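PDB 5INW: putative angiotensinogen from Lampetra fluviatilis, which probably inhibits serine proteases as a member of the serpin family and binds heparin, which promotes its inhibition of thrombin. Local coordinates for residues F177-T189 against A377-H389. The protein carries 1 engineered substitution. Sequence-based numbering, arbitrary orientation.
Sequences FSKKGLWLYRQFT and ADLSRITGMQKLH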
# COMPACT_ATOMS: atom_id res chain seq x y z
N PHE A 177 -16.49 6.20 -10.29
CA PHE A 177 -17.24 7.24 -10.98
C PHE A 177 -17.32 6.92 -12.47
O PHE A 177 -16.35 6.46 -13.06
CB PHE A 177 -16.57 8.60 -10.75
CG PHE A 177 -16.44 8.97 -9.32
CD1 PHE A 177 -17.54 9.44 -8.61
CD2 PHE A 177 -15.19 8.84 -8.66
CE1 PHE A 177 -17.43 9.81 -7.28
CE2 PHE A 177 -15.07 9.21 -7.30
CZ PHE A 177 -16.21 9.69 -6.61
N SER A 178 -18.44 7.25 -13.08
CA SER A 178 -18.66 6.99 -14.50
C SER A 178 -19.24 8.21 -15.23
O SER A 178 -20.04 8.97 -14.65
CB SER A 178 -19.58 5.76 -14.64
OG SER A 178 -20.07 5.61 -15.95
N LYS A 179 -18.86 8.36 -16.50
CA LYS A 179 -19.44 9.43 -17.38
C LYS A 179 -20.96 9.37 -17.44
O LYS A 179 -21.55 8.28 -17.53
CB LYS A 179 -18.91 9.36 -18.80
CG LYS A 179 -19.08 10.62 -19.62
CD LYS A 179 -18.51 10.40 -21.02
CE LYS A 179 -18.04 11.68 -21.69
NZ LYS A 179 -19.17 12.54 -22.16
N LYS A 180 -21.58 10.53 -17.34
CA LYS A 180 -23.03 10.61 -17.14
C LYS A 180 -23.81 10.03 -18.29
O LYS A 180 -24.77 9.31 -18.07
CB LYS A 180 -23.48 12.06 -16.90
CG LYS A 180 -24.88 12.16 -16.30
CD LYS A 180 -25.27 13.61 -16.05
CE LYS A 180 -25.82 14.19 -17.34
NZ LYS A 180 -26.30 15.58 -17.19
N GLY A 181 -23.40 10.30 -19.50
CA GLY A 181 -24.08 9.64 -20.62
C GLY A 181 -23.86 8.13 -20.83
O GLY A 181 -24.56 7.51 -21.59
N LEU A 182 -22.88 7.55 -20.16
CA LEU A 182 -22.23 6.34 -20.64
C LEU A 182 -22.90 5.09 -20.07
O LEU A 182 -22.82 4.86 -18.86
CB LEU A 182 -20.74 6.37 -20.26
CG LEU A 182 -19.96 5.11 -20.57
CD1 LEU A 182 -19.83 4.98 -22.08
CD2 LEU A 182 -18.59 5.13 -19.90
N TRP A 183 -23.42 4.27 -20.98
CA TRP A 183 -24.09 3.01 -20.67
C TRP A 183 -23.04 1.98 -20.23
O TRP A 183 -22.03 1.79 -20.88
CB TRP A 183 -24.92 2.45 -21.87
CG TRP A 183 -26.22 3.30 -22.21
CD1 TRP A 183 -26.34 4.66 -22.16
CD2 TRP A 183 -27.57 2.80 -22.51
NE1 TRP A 183 -27.64 5.05 -22.42
CE2 TRP A 183 -28.41 3.95 -22.63
CE3 TRP A 183 -28.13 1.52 -22.70
CZ2 TRP A 183 -29.79 3.84 -22.96
CZ3 TRP A 183 -29.51 1.42 -23.01
CH2 TRP A 183 -30.32 2.58 -23.14
N LEU A 184 -23.32 1.32 -19.11
CA LEU A 184 -22.48 0.29 -18.55
C LEU A 184 -23.21 -1.04 -18.58
O LEU A 184 -24.44 -1.12 -18.38
CB LEU A 184 -22.12 0.66 -17.12
CG LEU A 184 -21.46 2.04 -16.95
CD1 LEU A 184 -21.15 2.24 -15.48
CD2 LEU A 184 -20.14 2.23 -17.71
N TYR A 185 -22.46 -2.10 -18.84
CA TYR A 185 -23.02 -3.42 -18.74
C TYR A 185 -23.31 -3.74 -17.30
O TYR A 185 -22.53 -3.38 -16.41
CB TYR A 185 -22.07 -4.46 -19.30
CG TYR A 185 -21.87 -4.39 -20.79
CD1 TYR A 185 -22.95 -4.57 -21.68
CD2 TYR A 185 -20.62 -4.21 -21.31
CE1 TYR A 185 -22.77 -4.53 -23.05
CE2 TYR A 185 -20.42 -4.18 -22.65
CZ TYR A 185 -21.47 -4.34 -23.54
OH TYR A 185 -21.14 -4.34 -24.88
N ARG A 186 -24.42 -4.43 -17.06
CA ARG A 186 -24.83 -4.76 -15.71
C ARG A 186 -23.97 -5.83 -15.01
O ARG A 186 -23.87 -5.86 -13.76
CB ARG A 186 -26.25 -5.21 -15.71
CG ARG A 186 -26.80 -5.26 -14.33
CD ARG A 186 -28.25 -5.60 -14.43
NE ARG A 186 -28.46 -6.98 -14.86
CZ ARG A 186 -29.65 -7.52 -15.01
NH1 ARG A 186 -30.76 -6.78 -14.80
NH2 ARG A 186 -29.75 -8.79 -15.39
N GLN A 187 -23.33 -6.69 -15.78
CA GLN A 187 -22.53 -7.74 -15.19
C GLN A 187 -21.30 -7.08 -14.58
O GLN A 187 -20.78 -7.49 -13.50
CB GLN A 187 -22.22 -8.84 -16.22
CG GLN A 187 -23.44 -9.64 -16.69
CD GLN A 187 -24.09 -9.11 -17.96
OE1 GLN A 187 -23.88 -7.96 -18.38
NE2 GLN A 187 -24.95 -9.96 -18.56
N PHE A 188 -20.86 -6.00 -15.24
CA PHE A 188 -19.80 -5.18 -14.69
C PHE A 188 -20.21 -4.46 -13.40
O PHE A 188 -19.49 -4.51 -12.42
CB PHE A 188 -19.30 -4.16 -15.70
CG PHE A 188 -18.31 -3.21 -15.13
CD1 PHE A 188 -16.97 -3.60 -14.94
CD2 PHE A 188 -18.68 -1.93 -14.76
CE1 PHE A 188 -16.01 -2.73 -14.44
CE2 PHE A 188 -17.72 -1.04 -14.22
CZ PHE A 188 -16.39 -1.44 -14.06
N THR A 189 -21.37 -3.81 -13.38
CA THR A 189 -21.76 -2.99 -12.21
C THR A 189 -22.06 -3.78 -10.97
O THR A 189 -21.71 -3.37 -9.87
CB THR A 189 -23.00 -2.14 -12.47
OG1 THR A 189 -24.07 -2.97 -12.92
CG2 THR A 189 -22.68 -1.11 -13.48
N ALA A 377 -6.03 -1.31 -26.03
CA ALA A 377 -6.57 -2.01 -24.84
C ALA A 377 -8.04 -2.45 -25.00
O ALA A 377 -8.85 -1.73 -25.58
CB ALA A 377 -6.46 -1.12 -23.63
N ASP A 378 -8.35 -3.61 -24.43
CA ASP A 378 -9.69 -4.13 -24.38
C ASP A 378 -10.36 -4.05 -22.98
O ASP A 378 -10.17 -4.93 -22.11
CB ASP A 378 -9.65 -5.57 -24.90
CG ASP A 378 -11.03 -6.25 -24.96
OD1 ASP A 378 -12.00 -5.86 -24.25
OD2 ASP A 378 -11.14 -7.21 -25.74
N LEU A 379 -11.20 -3.02 -22.81
CA LEU A 379 -12.08 -2.90 -21.64
C LEU A 379 -13.53 -3.01 -22.04
O LEU A 379 -14.38 -2.20 -21.65
CB LEU A 379 -11.81 -1.60 -20.94
CG LEU A 379 -10.39 -1.52 -20.37
CD1 LEU A 379 -10.19 -0.16 -19.72
CD2 LEU A 379 -10.10 -2.65 -19.36
N SER A 380 -13.83 -4.06 -22.79
CA SER A 380 -15.11 -4.19 -23.43
C SER A 380 -16.18 -4.80 -22.53
O SER A 380 -17.35 -4.82 -22.96
CB SER A 380 -14.97 -5.03 -24.71
OG SER A 380 -14.84 -6.41 -24.43
N ARG A 381 -15.80 -5.33 -21.36
CA ARG A 381 -16.77 -5.79 -20.35
C ARG A 381 -17.38 -4.61 -19.62
O ARG A 381 -18.40 -4.79 -18.97
CB ARG A 381 -16.16 -6.77 -19.32
CG ARG A 381 -15.98 -8.23 -19.76
CD ARG A 381 -15.47 -9.09 -18.59
NE ARG A 381 -14.95 -10.40 -19.00
CZ ARG A 381 -15.52 -11.60 -18.79
NH1 ARG A 381 -16.66 -11.75 -18.10
NH2 ARG A 381 -14.92 -12.70 -19.26
N ILE A 382 -16.75 -3.43 -19.70
CA ILE A 382 -17.30 -2.22 -19.07
C ILE A 382 -18.46 -1.66 -19.87
O ILE A 382 -19.53 -1.41 -19.34
CB ILE A 382 -16.25 -1.09 -18.92
CG1 ILE A 382 -15.09 -1.56 -18.05
CG2 ILE A 382 -16.82 0.16 -18.24
CD1 ILE A 382 -13.94 -0.57 -17.96
N THR A 383 -18.20 -1.41 -21.14
CA THR A 383 -19.23 -0.88 -22.06
C THR A 383 -18.86 -1.16 -23.49
O THR A 383 -17.70 -1.26 -23.80
CB THR A 383 -19.41 0.63 -21.90
OG1 THR A 383 -20.37 1.09 -22.85
CG2 THR A 383 -18.12 1.38 -22.11
N GLY A 384 -19.83 -1.34 -24.36
CA GLY A 384 -19.57 -1.42 -25.77
C GLY A 384 -19.72 -0.08 -26.44
O GLY A 384 -19.32 0.06 -27.57
N MET A 385 -20.32 0.91 -25.76
CA MET A 385 -20.61 2.25 -26.35
C MET A 385 -19.34 2.99 -26.76
O MET A 385 -19.43 3.89 -27.58
CB MET A 385 -21.37 3.16 -25.36
CG MET A 385 -22.77 3.63 -25.69
SD MET A 385 -23.03 5.08 -24.60
CE MET A 385 -22.49 6.49 -25.60
N GLN A 386 -18.21 2.65 -26.14
CA GLN A 386 -16.92 3.27 -26.37
C GLN A 386 -15.75 2.29 -26.18
O GLN A 386 -15.87 1.32 -25.42
CB GLN A 386 -16.69 4.40 -25.36
CG GLN A 386 -17.47 5.70 -25.52
CD GLN A 386 -17.05 6.77 -24.50
OE1 GLN A 386 -16.17 6.58 -23.72
NE2 GLN A 386 -17.65 7.93 -24.58
N LYS A 387 -14.63 2.57 -26.85
CA LYS A 387 -13.39 1.82 -26.69
C LYS A 387 -12.53 2.53 -25.64
O LYS A 387 -12.03 3.66 -25.89
CB LYS A 387 -12.62 1.70 -28.01
CG LYS A 387 -11.27 0.96 -27.88
CD LYS A 387 -10.65 0.50 -29.21
CE LYS A 387 -10.69 -1.01 -29.40
NZ LYS A 387 -10.71 -1.39 -30.84
N LEU A 388 -12.38 1.85 -24.48
CA LEU A 388 -11.77 2.46 -23.30
C LEU A 388 -10.38 1.88 -23.03
O LEU A 388 -10.11 0.71 -23.34
CB LEU A 388 -12.69 2.28 -22.09
CG LEU A 388 -14.15 2.81 -22.16
CD1 LEU A 388 -14.86 2.57 -20.87
CD2 LEU A 388 -14.18 4.29 -22.52
N HIS A 389 -9.51 2.75 -22.50
CA HIS A 389 -8.20 2.35 -22.05
C HIS A 389 -7.91 3.08 -20.76
O HIS A 389 -8.53 4.11 -20.48
CB HIS A 389 -7.11 2.67 -23.13
CG HIS A 389 -6.95 4.13 -23.44
ND1 HIS A 389 -5.88 4.87 -23.01
CD2 HIS A 389 -7.73 4.98 -24.15
CE1 HIS A 389 -5.99 6.12 -23.44
NE2 HIS A 389 -7.12 6.21 -24.11
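The hydroxyl of Thr383 bridges two chain segments: OG1 donates to the carbonyl of Trp183 and accepts from the backbone N of Met385, closing an ST turn. The first bond, Thr383 OG1 to Trp183 O, measures 2.7 Å with a C=O...donor angle of 162°; the second, Met385 N to Thr383 OG1, is 2.9 Å. A chi1 of 178° swings OG1 away from the threonine's own N and toward Trp183 O, leaving CG2 against Leu182 CD1. In this reaction-loop-cleaved serpin, the contact joins the link from strand 168-179 to helix 186-196 with the loop that precedes strand 389-401, at one end of the molecule.

Two residues on from Trp183 and one back from Thr383, a backbone-to-backbone bond follows: Tyr185 N, at the helix N-cap position, donates to Ile382 O over 3.1 Å, almost straight at 167°. A serine in place of Thr383 would keep a hydroxyl but would probably leave Leu182 CD1 without its methyl neighbour and the side chain freer to turn away from Trp183 O.

The tyrosine ring presents its edge to the carbonyl oxygens of Ser380 and Arg381, Tyr185 CE2 lying 3.2 Å from Ser380 O. Phe188 offers a face to Ile382: CG1 makes a CH-pi contact 4.2 Å from the ring centroid. Leu184 lies alongside the same isoleucine, CD2 meeting CG2. Leu182 also packs on Leu240 of strand 238-251, while Gln386 hydrogen-bonds through OE1 to Ser239 OG of that strand. On the solvent-exposed side the sulfur of Met385 makes an oblique Met-aromatic contact with Trp183, SD lying 4.1 Å from CD1 of the indole.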